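PDB 6NDS: 3-hydroxy-3-methylglutaryl-CoA lyase from Acinetobacter baumannii, which adopts the TIM-barrel fold of the HMGL-like family and binds a zinc ion and coenzyme A. Local coordinates for residues V34-K39 / G71-T76; I162-V167 / P193-R198; T225-A230 / V264-E269. All coordinates share one frame; numbering follows the deposited sequence.

Each of the three contacts joins a different pair of helices around the parallel barrel, and no helix is used twice. Interaction 3 is buried and wholly apolar. Interaction 1 is partly buried and meets across aliphatic carbons, while the polar ends of Thr36 and Lys39 are held by other groups. Interaction 2 lies at the surface and is a charged pair with water and acetate beside it. Interactions 1 and 2 lie on opposite sides of the chain's centre, their own centres 36 Å apart. Interactions 2 and 3 touch: helix 193-203 packs on helix 223-232, with Pro193 against Thr225, and both contacts reach the second subunit.

Interaction 1 (V34-K39 / G71-T76). With EDO (1,2-ethanediol), chain G.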
ATOM      1  N   VAL A  34       7.935  13.041  22.734  1.00 19.82           N
ATOM      2  CA  VAL A  34       7.789  14.308  22.028  1.00 21.41           C
ATOM      3  C   VAL A  34       7.424  15.373  23.058  1.00 18.31           C
ATOM      4  O   VAL A  34       6.365  15.247  23.703  1.00 20.50           O
ATOM      5  CB  VAL A  34       6.733  14.241  20.922  1.00 22.51           C
ATOM      6  CG1 VAL A  34       6.551  15.619  20.278  1.00 21.81           C
ATOM      7  CG2 VAL A  34       7.122  13.190  19.871  1.00 25.67           C
ATOM      8  N   PRO A  35       8.250  16.390  23.267  1.00 18.39           N
ATOM      9  CA  PRO A  35       7.962  17.380  24.307  1.00 24.07           C
ATOM     10  C   PRO A  35       6.597  18.016  24.120  1.00 19.78           C
ATOM     11  O   PRO A  35       6.099  18.176  23.001  1.00 20.05           O
ATOM     12  CB  PRO A  35       9.069  18.417  24.134  1.00 21.48           C
ATOM     13  CG  PRO A  35      10.175  17.698  23.444  1.00 24.45           C
ATOM     14  CD  PRO A  35       9.539  16.635  22.599  1.00 18.55           C
ATOM     15  N   THR A  36       6.032  18.441  25.244  1.00 19.09           N
ATOM     16  CA  THR A  36       4.681  18.996  25.251  1.00 16.43           C
ATOM     17  C   THR A  36       4.520  20.158  24.269  1.00 18.49           C
ATOM     18  O   THR A  36       3.536  20.207  23.520  1.00 20.01           O
ATOM     19  CB  THR A  36       4.340  19.414  26.676  1.00 20.63           C
ATOM     20  OG1 THR A  36       4.473  18.260  27.520  1.00 20.49           O
ATOM     21  CG2 THR A  36       2.916  19.942  26.738  1.00 21.61           C
ATOM     22  N   ASP A  37       5.465  21.107  24.251  1.00 18.30           N
ATOM     23  CA  ASP A  37       5.280  22.243  23.354  1.00 18.00           C
ATOM     24  C   ASP A  37       5.445  21.841  21.895  1.00 22.45           C
ATOM     25  O   ASP A  37       4.900  22.521  21.019  1.00 19.91           O
ATOM     26  CB  ASP A  37       6.195  23.428  23.712  1.00 21.74           C
ATOM     27  CG  ASP A  37       7.686  23.087  23.751  1.00 23.49           C
ATOM     28  OD1 ASP A  37       8.077  21.933  23.502  1.00 23.68           O
ATOM     29  OD2 ASP A  37       8.471  24.003  24.058  1.00 24.93           O
ATOM     30  N   LYS A  38       6.150  20.744  21.621  1.00 19.40           N
ATOM     31  CA  LYS A  38       6.265  20.281  20.245  0.59 18.15           C
ATOM     32  C   LYS A  38       5.048  19.474  19.818  1.00 19.39           C
ATOM     33  O   LYS A  38       4.705  19.477  18.630  1.00 21.32           O
ATOM     34  CB  LYS A  38       7.560  19.483  20.062  0.59 18.53           C
ATOM     35  CG  LYS A  38       8.797  20.345  20.265  0.59 21.76           C
ATOM     36  CD  LYS A  38      10.102  19.608  19.982  0.59 23.01           C
ATOM     37  CE  LYS A  38      11.289  20.433  20.445  0.59 32.39           C
ATOM     38  NZ  LYS A  38      12.578  19.876  19.956  0.59 41.95           N
ATOM     39  N   LYS A  39       4.385  18.787  20.761  1.00 18.41           N
ATOM     40  CA  LYS A  39       3.075  18.208  20.467  1.00 17.81           C
ATOM     41  C   LYS A  39       2.090  19.311  20.105  1.00 19.78           C
ATOM     42  O   LYS A  39       1.329  19.191  19.135  1.00 19.28           O
ATOM     43  CB  LYS A  39       2.543  17.414  21.668  1.00 18.86           C
ATOM     44  CG  LYS A  39       3.257  16.084  21.981  1.00 18.19           C
ATOM     45  CD  LYS A  39       2.388  15.273  22.950  1.00 19.48           C
ATOM     46  CE  LYS A  39       3.047  13.975  23.398  1.00 22.22           C
ATOM     47  NZ  LYS A  39       4.055  14.215  24.477  1.00 22.95           N
ATOM     48  N   GLY A  71      -1.717  14.948  28.142  1.00 21.82           N
ATOM     49  CA  GLY A  71      -2.893  15.298  27.356  1.00 20.43           C
ATOM     50  C   GLY A  71      -3.583  16.568  27.822  1.00 20.92           C
ATOM     51  O   GLY A  71      -4.031  17.378  27.005  1.00 22.90           O
ATOM     52  N   GLU A  72      -3.691  16.763  29.138  1.00 22.40           N
ATOM     53  CA  GLU A  72      -4.359  17.968  29.622  1.00 22.58           C
ATOM     54  C   GLU A  72      -3.637  19.224  29.154  1.00 22.47           C
ATOM     55  O   GLU A  72      -4.272  20.175  28.687  1.00 23.80           O
ATOM     56  CB  GLU A  72      -4.463  17.957  31.147  1.00 25.72           C
ATOM     57  CG  GLU A  72      -5.102  19.228  31.686  1.00 48.91           C
ATOM     58  CD  GLU A  72      -5.920  18.985  32.933  1.00 78.97           C
ATOM     59  OE1 GLU A  72      -5.723  17.929  33.570  1.00 86.76           O
ATOM     60  OE2 GLU A  72      -6.763  19.845  33.271  1.00 88.78           O
ATOM     61  N   GLU A  73      -2.308  19.243  29.258  1.00 19.92           N
ATOM     62  CA  GLU A  73      -1.581  20.443  28.858  1.00 21.20           C
ATOM     63  C   GLU A  73      -1.609  20.624  27.348  1.00 21.12           C
ATOM     64  O   GLU A  73      -1.665  21.758  26.862  1.00 21.10           O
ATOM     65  CB  GLU A  73      -0.146  20.396  29.389  1.00 22.91           C
ATOM     66  CG  GLU A  73       0.706  21.632  29.054  1.00 23.70           C
ATOM     67  CD  GLU A  73       0.124  22.944  29.585  1.00 29.88           C
ATOM     68  OE1 GLU A  73      -0.678  22.920  30.539  1.00 30.82           O
ATOM     69  OE2 GLU A  73       0.482  24.012  29.048  1.00 31.82           O
ATOM     70  N   VAL A  74      -1.607  19.526  26.589  1.00 20.70           N
ATOM     71  CA  VAL A  74      -1.723  19.659  25.138  1.00 22.21           C
ATOM     72  C   VAL A  74      -3.055  20.305  24.770  1.00 20.45           C
ATOM     73  O   VAL A  74      -3.109  21.260  23.977  1.00 20.69           O
ATOM     74  CB  VAL A  74      -1.542  18.294  24.456  1.00 19.86           C
ATOM     75  CG1 VAL A  74      -1.878  18.415  22.983  1.00 21.07           C
ATOM     76  CG2 VAL A  74      -0.098  17.807  24.643  1.00 22.52           C
ATOM     77  N   PHE A  75      -4.154  19.795  25.339  1.00 20.85           N
ATOM     78  CA  PHE A  75      -5.468  20.348  25.025  1.00 21.58           C
ATOM     79  C   PHE A  75      -5.604  21.780  25.511  1.00 25.58           C
ATOM     80  O   PHE A  75      -6.317  22.572  24.886  1.00 26.68           O
ATOM     81  CB  PHE A  75      -6.583  19.482  25.623  1.00 20.84           C
ATOM     82  CG  PHE A  75      -7.002  18.327  24.739  1.00 21.62           C
ATOM     83  CD1 PHE A  75      -8.145  18.414  23.946  1.00 22.68           C
ATOM     84  CD2 PHE A  75      -6.250  17.166  24.695  1.00 24.88           C
ATOM     85  CE1 PHE A  75      -8.526  17.350  23.125  1.00 22.61           C
ATOM     86  CE2 PHE A  75      -6.627  16.096  23.882  1.00 23.97           C
ATOM     87  CZ  PHE A  75      -7.761  16.189  23.100  1.00 21.90           C
ATOM     88  N   THR A  76      -4.920  22.126  26.613  1.00 24.56           N
ATOM     89  CA  THR A  76      -4.912  23.491  27.137  1.00 29.02           C
ATOM     90  C   THR A  76      -4.194  24.442  26.193  1.00 26.49           C
ATOM     91  O   THR A  76      -4.616  25.594  26.014  1.00 28.79           O
ATOM     92  CB  THR A  76      -4.223  23.505  28.510  1.00 23.11           C
ATOM     93  OG1 THR A  76      -5.045  22.840  29.461  1.00 36.30           O
ATOM     94  CG2 THR A  76      -3.935  24.944  28.989  1.00 40.17           C
TER
HETATM   95  C1  EDO G 506      -3.693  29.022  24.396  1.00 66.76           C
HETATM   96  O1  EDO G 506      -4.781  28.235  24.889  1.00 69.10           O
HETATM   97  C2  EDO G 506      -3.713  28.985  22.875  1.00 61.71           C
HETATM   98  O2  EDO G 506      -5.031  29.304  22.415  1.00 60.11           O
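Lys39 and Thr36, on the first turn of helix 36-46, pack against Val74 and Glu73 of helix 71-77. Lys39 can be followed outward atom by atom. Its CB lies 4.0 Å from Val74 CG2, and CG sets off anti to the carbonyl carbon (chi1 -71°), which brings the chain across the valine at about a right angle. CD then passes 3.9 Å from the same Val74 CG2, so one methyl is touched at two points of the aliphatic chain. Beyond CD the lysine leaves helix 71-77, and the bend at chi4 (80°) turns NZ back to its own segment, where it gives a hydrogen bond of 2.6 Å to Val34 O. This donor lies in the carbonyl plane, with a C=O...N angle of 159°. Asp70 forms a salt bridge with NZ, and Trp33 makes a cation-pi contact with the lysine; together they would be expected to stabilise the charge of this buried residue.

Thr36 divides its two branches. It points its CB toward helix 71-77, and CG2 meets Glu73 CG at 3.6 Å, the closest approach between the segments; OG1 bonds instead to Asp70, the same aspartate that pairs with Lys39. No hydrogen bond crosses between the segments, which bury 164 Å²; the shortest CA-CA distance is 6.4 Å, between Thr36 and Val74. Helix 36-46 precedes strand 53-58 and helix 71-77 follows it, and this side-by-side packing of successive outer helices is characteristic of a beta/alpha (TIM) barrel.

Interaction 2 (I162-V167 / P193-R198). With ACT (acetate ion), chain E.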
ATOM      1  N   ILE A 162     -12.756 -12.653  14.293  1.00 26.78           N
ATOM      2  CA  ILE A 162     -13.669 -11.962  15.195  1.00 25.37           C
ATOM      3  C   ILE A 162     -15.072 -12.025  14.604  1.00 26.48           C
ATOM      4  O   ILE A 162     -15.276 -11.671  13.436  1.00 28.23           O
ATOM      5  CB  ILE A 162     -13.229 -10.505  15.420  1.00 31.12           C
ATOM      6  CG1 ILE A 162     -11.955 -10.456  16.277  1.00 26.91           C
ATOM      7  CG2 ILE A 162     -14.377  -9.650  15.994  1.00 29.08           C
ATOM      8  CD1 ILE A 162     -12.144 -10.941  17.707  1.00 29.91           C
ATOM      9  N   SER A 163     -16.034 -12.442  15.420  1.00 27.72           N
ATOM     10  CA  SER A 163     -17.410 -12.598  14.963  1.00 30.85           C
ATOM     11  C   SER A 163     -17.995 -11.270  14.501  1.00 31.12           C
ATOM     12  O   SER A 163     -18.012 -10.290  15.253  1.00 28.38           O
ATOM     13  CB  SER A 163     -18.262 -13.177  16.090  1.00 35.67           C
ATOM     14  OG  SER A 163     -19.637 -13.039  15.796  1.00 34.89           O
ATOM     15  N   GLU A 164     -18.502 -11.248  13.264  1.00 29.24           N
ATOM     16  CA  GLU A 164     -19.127 -10.033  12.756  1.00 29.05           C
ATOM     17  C   GLU A 164     -20.436  -9.733  13.483  1.00 29.49           C
ATOM     18  O   GLU A 164     -20.776  -8.556  13.671  1.00 30.91           O
ATOM     19  CB  GLU A 164     -19.336 -10.144  11.241  1.00 31.76           C
ATOM     20  CG  GLU A 164     -18.016 -10.112  10.478  1.00 34.57           C
ATOM     21  CD  GLU A 164     -18.146 -10.381   8.984  1.00 41.20           C
ATOM     22  OE1 GLU A 164     -19.269 -10.313   8.441  1.00 43.69           O
ATOM     23  OE2 GLU A 164     -17.105 -10.657   8.352  1.00 41.60           O
ATOM     24  N   ARG A 165     -21.164 -10.771  13.914  1.00 29.68           N
ATOM     25  CA  ARG A 165     -22.355 -10.558  14.738  1.00 28.18           C
ATOM     26  C   ARG A 165     -21.998  -9.851  16.040  1.00 31.43           C
ATOM     27  O   ARG A 165     -22.761  -9.014  16.532  1.00 32.08           O
ATOM     28  CB  ARG A 165     -23.051 -11.892  15.024  1.00 35.01           C
ATOM     29  N   GLU A 166     -20.831 -10.164  16.606  1.00 32.45           N
ATOM     30  CA  GLU A 166     -20.418  -9.507  17.841  1.00 32.23           C
ATOM     31  C   GLU A 166     -20.077  -8.040  17.600  1.00 29.41           C
ATOM     32  O   GLU A 166     -20.409  -7.180  18.425  1.00 32.39           O
ATOM     33  CB  GLU A 166     -19.234 -10.251  18.463  1.00 33.48           C
ATOM     34  CG  GLU A 166     -18.620  -9.565  19.685  1.00 32.98           C
ATOM     35  CD  GLU A 166     -19.548  -9.527  20.893  1.00 39.25           C
ATOM     36  OE1 GLU A 166     -20.629 -10.157  20.859  1.00 39.83           O
ATOM     37  OE2 GLU A 166     -19.185  -8.871  21.894  1.00 40.50           O
ATOM     38  N   VAL A 167     -19.401  -7.739  16.485  1.00 27.09           N
ATOM     39  CA  VAL A 167     -19.152  -6.347  16.110  1.00 30.06           C
ATOM     40  C   VAL A 167     -20.464  -5.576  16.027  1.00 28.77           C
ATOM     41  O   VAL A 167     -20.606  -4.494  16.607  1.00 27.67           O
ATOM     42  CB  VAL A 167     -18.379  -6.280  14.781  1.00 26.03           C
ATOM     43  CG1 VAL A 167     -18.339  -4.849  14.257  1.00 27.45           C
ATOM     44  CG2 VAL A 167     -16.969  -6.849  14.969  1.00 27.35           C
ATOM     45  N   PRO A 193     -10.344  -6.269   1.457  1.00 17.58           N
ATOM     46  CA  PRO A 193     -11.413  -5.455   0.836  1.00 19.90           C
ATOM     47  C   PRO A 193     -12.779  -6.123   0.764  1.00 21.73           C
ATOM     48  O   PRO A 193     -13.790  -5.424   0.896  1.00 24.37           O
ATOM     49  CB  PRO A 193     -10.858  -5.177  -0.566  1.00 23.46           C
ATOM     50  CG  PRO A 193      -9.383  -5.260  -0.410  1.00 25.98           C
ATOM     51  CD  PRO A 193      -9.106  -6.283   0.656  1.00 19.46           C
ATOM     52  N   VAL A 194     -12.855  -7.435   0.521  1.00 19.32           N
ATOM     53  CA  VAL A 194     -14.162  -8.088   0.447  1.00 22.53           C
ATOM     54  C   VAL A 194     -14.834  -8.063   1.811  1.00 26.12           C
ATOM     55  O   VAL A 194     -16.024  -7.742   1.935  1.00 22.04           O
ATOM     56  CB  VAL A 194     -14.024  -9.520  -0.093  1.00 26.07           C
ATOM     57  CG1 VAL A 194     -15.345 -10.268   0.063  1.00 26.27           C
ATOM     58  CG2 VAL A 194     -13.618  -9.470  -1.548  1.00 27.57           C
ATOM     59  N   GLN A 195     -14.071  -8.395   2.852  1.00 20.29           N
ATOM     60  CA  GLN A 195     -14.573  -8.323   4.219  1.00 22.38           C
ATOM     61  C   GLN A 195     -15.008  -6.909   4.571  1.00 22.13           C
ATOM     62  O   GLN A 195     -16.059  -6.705   5.195  1.00 22.64           O
ATOM     63  CB  GLN A 195     -13.483  -8.803   5.175  1.00 23.29           C
ATOM     64  CG  GLN A 195     -13.749  -8.592   6.653  1.00 22.65           C
ATOM     65  CD  GLN A 195     -12.449  -8.681   7.444  1.00 22.67           C
ATOM     66  OE1 GLN A 195     -11.400  -8.280   6.952  1.00 23.83           O
ATOM     67  NE2 GLN A 195     -12.515  -9.216   8.659  1.00 23.43           N
ATOM     68  N   VAL A 196     -14.213  -5.916   4.169  1.00 19.12           N
ATOM     69  CA  VAL A 196     -14.565  -4.525   4.437  1.00 19.51           C
ATOM     70  C   VAL A 196     -15.894  -4.170   3.784  1.00 21.12           C
ATOM     71  O   VAL A 196     -16.756  -3.541   4.405  1.00 21.98           O
ATOM     72  CB  VAL A 196     -13.437  -3.593   3.966  1.00 19.44           C
ATOM     73  CG1 VAL A 196     -13.926  -2.144   3.904  1.00 19.92           C
ATOM     74  CG2 VAL A 196     -12.234  -3.722   4.911  1.00 17.86           C
ATOM     75  N   LYS A 197     -16.088  -4.562   2.520  1.00 22.51           N
ATOM     76  CA  LYS A 197     -17.354  -4.215   1.868  1.00 23.22           C
ATOM     77  C   LYS A 197     -18.539  -4.837   2.601  1.00 22.49           C
ATOM     78  O   LYS A 197     -19.576  -4.185   2.785  1.00 28.15           O
ATOM     79  CB  LYS A 197     -17.328  -4.630   0.396  1.00 23.78           C
ATOM     80  CG  LYS A 197     -16.449  -3.700  -0.453  1.00 25.91           C
ATOM     81  CD  LYS A 197     -16.575  -4.001  -1.938  1.00 27.83           C
ATOM     82  CE  LYS A 197     -15.729  -3.037  -2.774  1.00 28.38           C
ATOM     83  NZ  LYS A 197     -16.036  -3.188  -4.238  1.00 35.64           N
ATOM     84  N   ARG A 198     -18.395  -6.087   3.059  1.00 21.85           N
ATOM     85  CA  ARG A 198     -19.489  -6.762   3.747  1.00 25.56           C
ATOM     86  C   ARG A 198     -19.822  -6.075   5.067  1.00 25.42           C
ATOM     87  O   ARG A 198     -20.994  -5.803   5.361  1.00 26.63           O
ATOM     88  CB  ARG A 198     -19.131  -8.230   3.971  1.00 28.63           C
ATOM     89  CG  ARG A 198     -20.122  -8.987   4.832  1.00 33.33           C
ATOM     90  CD  ARG A 198     -19.790 -10.477   4.882  1.00 33.41           C
ATOM     91  NE  ARG A 198     -18.513 -10.754   5.545  1.00 32.23           N
ATOM     92  CZ  ARG A 198     -17.391 -11.097   4.910  1.00 34.99           C
ATOM     93  NH1 ARG A 198     -17.371 -11.203   3.585  1.00 33.82           N
ATOM     94  NH2 ARG A 198     -16.289 -11.345   5.602  1.00 30.06           N
TER
HETATM   95  C   ACT E 504     -13.887 -12.634   2.965  1.00 57.15           C
HETATM   96  O   ACT E 504     -13.427 -12.258   4.081  1.00 50.71           O
HETATM   97  OXT ACT E 504     -15.058 -13.013   2.675  1.00 58.22           O
HETATM   98  CH3 ACT E 504     -12.886 -12.638   1.771  1.00 47.53           C
HETATM   99  O   HOH W   1     -14.745 -10.626   9.841  1.00 33.62           O
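Glu164 and Arg198 form the salt bridge that joins the start of helix 164-176 to helix 193-203. The arginine grips the carboxylate side-on: NE donates to Glu164 OE1 at 3.0 Å, with an N-H...O angle of 155°, and NH2 donates to Glu164 OE2 at 2.9 Å. Each oxygen uses its syn lone pair, and the carboxylate and guanidinium planes are only 9° apart, which makes this a bidentate, side-on salt bridge with nearly coplanar groups. A further bond from NE to OE2 is weak. Arg198 reaches this position by a chain that is extended until it bends at chi3 (65°), turning the NE edge to the glutamate.

A water mediates a second link. It donates to Glu164 OE2 at 2.8 Å and accepts from Gln195 NE2 at 2.9 Å; the same amide nitrogen also bonds to Phe154 O. OE2 is thus held by both the arginine and the water.

An acetate, probably from the crystallisation liquor, occupies a neighbouring edge of the guanidinium, that of NH1 and NH2. Arg198 NH1 donates to its OXT at 3.1 Å, while the bond from NH2 to its O is weak. The two carboxylates together hold the guanidinium in its plane, the acetate perhaps only in the crystal.

Capping completes the account: Ser163 is the N-cap, and its OG accepts from Glu166 N at 3.2 Å. The two helices flank strand 182-186 in sequence, and no side chain in this contact is buried. The arrangement is therefore a surface salt bridge between neighbouring outer helices of the TIM barrel.

Interaction 3 (T225-A230 / V264-E269); sequences TNVLAA and VNMCEE
Val227, Leu228 and Met266 make this contact without any flat group: no ring, amide or carboxylate offers a face or an edge across it. The nearest flat group in the segments, the Asn226 amide, is turned to another side, where its ND2 bonds to Ala191 O. The meeting is thus one of aliphatic surfaces, and Met266 supplies nearly all of it from helix 260-270.

CG of Met266 is anti to the backbone N and the chain stays extended through chi2, so the side chain reaches about halfway across the 9.2 Å between the CA atoms of Leu228 and Met266; Val227 and Leu228 meet it from the other helix. At chi3 (77°) the chain bends, and the terminal methyl is laid against helix 223-232. CE lies 4.0 Å from Val227 CG1, the branch anti to its backbone N, and more loosely 4.5 Å from Leu228 CB. The valine and methionine side chains run alongside in opposite senses. No hydrogen bond crosses between the segments, and 124 Å² is buried between them.

Val227 also rests on Phe216 of strand 212-216, which lies beneath the helix, and on Ile258. The second subunit adds further cover: its Leu222 packs on Met266 and its Thr225 on Leu228, while Thr225 bonds through OG1 to the OG1 of Thr225 in that subunit. The contact is therefore itself part of the dimer interface. With one methyl close to Val227 and looser on Leu228, its chemistry is consistent with cohesion by dispersion and burial of apolar surface, with no directional bond to fix the register of the two helices.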
ATOM      1  N   THR A 225      -6.170   0.100  -0.109  1.00 16.77           N
ATOM      2  CA  THR A 225      -7.120  -0.743  -0.831  1.00 16.95           C
ATOM      3  C   THR A 225      -8.406  -0.907  -0.027  1.00 20.01           C
ATOM      4  O   THR A 225      -9.515  -0.880  -0.584  1.00 19.50           O
ATOM      5  CB  THR A 225      -6.479  -2.094  -1.143  1.00 23.01           C
ATOM      6  OG1 THR A 225      -5.227  -1.862  -1.813  1.00 24.83           O
ATOM      7  CG2 THR A 225      -7.367  -2.908  -2.040  1.00 24.84           C
ATOM      8  N   ASN A 226      -8.276  -1.019   1.294  1.00 16.87           N
ATOM      9  CA  ASN A 226      -9.456  -1.118   2.148  1.00 16.77           C
ATOM     10  C   ASN A 226     -10.226   0.198   2.207  1.00 14.66           C
ATOM     11  O   ASN A 226     -11.461   0.188   2.303  1.00 18.27           O
ATOM     12  CB  ASN A 226      -9.045  -1.565   3.557  1.00 17.12           C
ATOM     13  CG  ASN A 226      -8.607  -3.006   3.611  1.00 15.50           C
ATOM     14  OD1 ASN A 226      -9.051  -3.848   2.815  1.00 18.29           O
ATOM     15  ND2 ASN A 226      -7.736  -3.336   4.590  1.00 18.90           N
ATOM     16  N   VAL A 227      -9.523   1.340   2.219  1.00 16.00           N
ATOM     17  CA  VAL A 227     -10.207   2.634   2.142  1.00 14.48           C
ATOM     18  C   VAL A 227     -11.063   2.702   0.888  1.00 19.02           C
ATOM     19  O   VAL A 227     -12.238   3.081   0.941  1.00 17.68           O
ATOM     20  CB  VAL A 227      -9.200   3.799   2.163  1.00 16.10           C
ATOM     21  CG1 VAL A 227      -9.917   5.121   1.802  1.00 16.93           C
ATOM     22  CG2 VAL A 227      -8.566   3.893   3.528  1.00 18.19           C
ATOM     23  N   LEU A 228     -10.469   2.397  -0.266  1.00 17.80           N
ATOM     24  CA  LEU A 228     -11.213   2.527  -1.516  1.00 19.89           C
ATOM     25  C   LEU A 228     -12.383   1.550  -1.561  1.00 19.73           C
ATOM     26  O   LEU A 228     -13.467   1.891  -2.053  1.00 20.97           O
ATOM     27  CB  LEU A 228     -10.265   2.328  -2.708  1.00 17.76           C
ATOM     28  CG  LEU A 228     -10.767   2.835  -4.065  1.00 29.45           C
ATOM     29  CD1 LEU A 228     -11.146   4.303  -3.983  1.00 27.61           C
ATOM     30  CD2 LEU A 228      -9.701   2.612  -5.141  1.00 23.87           C
ATOM     31  N   ALA A 229     -12.197   0.333  -1.036  1.00 18.13           N
ATOM     32  CA  ALA A 229     -13.302  -0.623  -0.988  1.00 20.85           C
ATOM     33  C   ALA A 229     -14.444  -0.108  -0.118  1.00 25.34           C
ATOM     34  O   ALA A 229     -15.620  -0.243  -0.484  1.00 23.09           O
ATOM     35  CB  ALA A 229     -12.827  -1.983  -0.476  1.00 22.30           C
ATOM     36  N   ALA A 230     -14.121   0.470   1.044  1.00 19.38           N
ATOM     37  CA  ALA A 230     -15.155   1.052   1.901  1.00 20.04           C
ATOM     38  C   ALA A 230     -15.842   2.231   1.216  1.00 20.13           C
ATOM     39  O   ALA A 230     -17.069   2.378   1.289  1.00 19.68           O
ATOM     40  CB  ALA A 230     -14.548   1.500   3.239  1.00 17.80           C
ATOM     41  N   VAL A 264      -4.515  11.228   0.923  1.00 16.66           N
ATOM     42  CA  VAL A 264      -4.952  12.429   0.218  1.00 15.05           C
ATOM     43  C   VAL A 264      -4.445  12.419  -1.218  1.00 14.76           C
ATOM     44  O   VAL A 264      -5.161  12.822  -2.132  1.00 15.62           O
ATOM     45  CB  VAL A 264      -4.520  13.699   0.972  1.00 16.52           C
ATOM     46  CG1 VAL A 264      -4.904  14.980   0.175  1.00 18.08           C
ATOM     47  CG2 VAL A 264      -5.164  13.735   2.363  1.00 18.96           C
ATOM     48  N   ASN A 265      -3.225  11.924  -1.452  1.00 15.82           N
ATOM     49  CA  ASN A 265      -2.746  11.826  -2.834  1.00 14.05           C
ATOM     50  C   ASN A 265      -3.608  10.873  -3.649  1.00 15.04           C
ATOM     51  O   ASN A 265      -3.937  11.155  -4.806  1.00 17.71           O
ATOM     52  CB  ASN A 265      -1.282  11.368  -2.868  1.00 19.69           C
ATOM     53  CG  ASN A 265      -0.754  11.241  -4.287  1.00 19.42           C
ATOM     54  OD1 ASN A 265      -0.509  12.248  -4.967  1.00 19.51           O
ATOM     55  ND2 ASN A 265      -0.602   9.998  -4.759  1.00 18.33           N
ATOM     56  N   MET A 266      -3.986   9.733  -3.063  1.00 14.42           N
ATOM     57  CA  MET A 266      -4.864   8.803  -3.766  1.00 16.98           C
ATOM     58  C   MET A 266      -6.163   9.487  -4.190  1.00 16.21           C
ATOM     59  O   MET A 266      -6.598   9.371  -5.347  1.00 18.52           O
ATOM     60  CB  MET A 266      -5.171   7.601  -2.869  1.00 16.63           C
ATOM     61  CG  MET A 266      -6.125   6.623  -3.562  1.00 19.30           C
ATOM     62  SD  MET A 266      -6.425   5.084  -2.666  1.00 20.65           S
ATOM     63  CE  MET A 266      -7.567   5.618  -1.391  1.00 20.44           C
ATOM     64  N   CYS A 267      -6.797  10.203  -3.256  1.00 16.62           N
ATOM     65  CA  CYS A 267      -8.023  10.941  -3.561  1.00 16.09           C
ATOM     66  C   CYS A 267      -7.789  11.980  -4.642  1.00 18.15           C
ATOM     67  O   CYS A 267      -8.592  12.114  -5.571  1.00 18.76           O
ATOM     68  CB  CYS A 267      -8.554  11.622  -2.303  1.00 18.19           C
ATOM     69  SG  CYS A 267      -9.163  10.484  -1.049  1.00 19.92           S
ATOM     70  N   GLU A 268      -6.695  12.747  -4.521  1.00 17.88           N
ATOM     71  CA  GLU A 268      -6.428  13.826  -5.462  1.00 17.71           C
ATOM     72  C   GLU A 268      -6.222  13.289  -6.878  1.00 18.59           C
ATOM     73  O   GLU A 268      -6.724  13.863  -7.851  1.00 21.14           O
ATOM     74  CB  GLU A 268      -5.215  14.631  -4.972  1.00 19.83           C
ATOM     75  CG  GLU A 268      -4.952  15.895  -5.753  1.00 20.85           C
ATOM     76  CD  GLU A 268      -4.531  17.083  -4.890  1.00 20.38           C
ATOM     77  OE1 GLU A 268      -4.934  17.179  -3.700  1.00 22.85           O
ATOM     78  OE2 GLU A 268      -3.822  17.946  -5.436  1.00 23.62           O
ATOM     79  N   GLU A 269      -5.519  12.159  -7.009  1.00 18.11           N
ATOM     80  CA  GLU A 269      -5.277  11.580  -8.328  1.00 20.05           C
ATOM     81  C   GLU A 269      -6.530  10.941  -8.922  1.00 17.25           C
ATOM     82  O   GLU A 269      -6.731  10.992 -10.141  1.00 21.92           O
ATOM     83  CB  GLU A 269      -4.145  10.556  -8.240  1.00 23.15           C
ATOM     84  CG  GLU A 269      -2.792  11.200  -7.974  1.00 22.47           C
ATOM     85  CD  GLU A 269      -2.410  12.187  -9.067  1.00 30.33           C
ATOM     86  OE1 GLU A 269      -2.286  11.763 -10.235  1.00 32.88           O
ATOM     87  OE2 GLU A 269      -2.268  13.397  -8.767  1.00 36.72           O
TER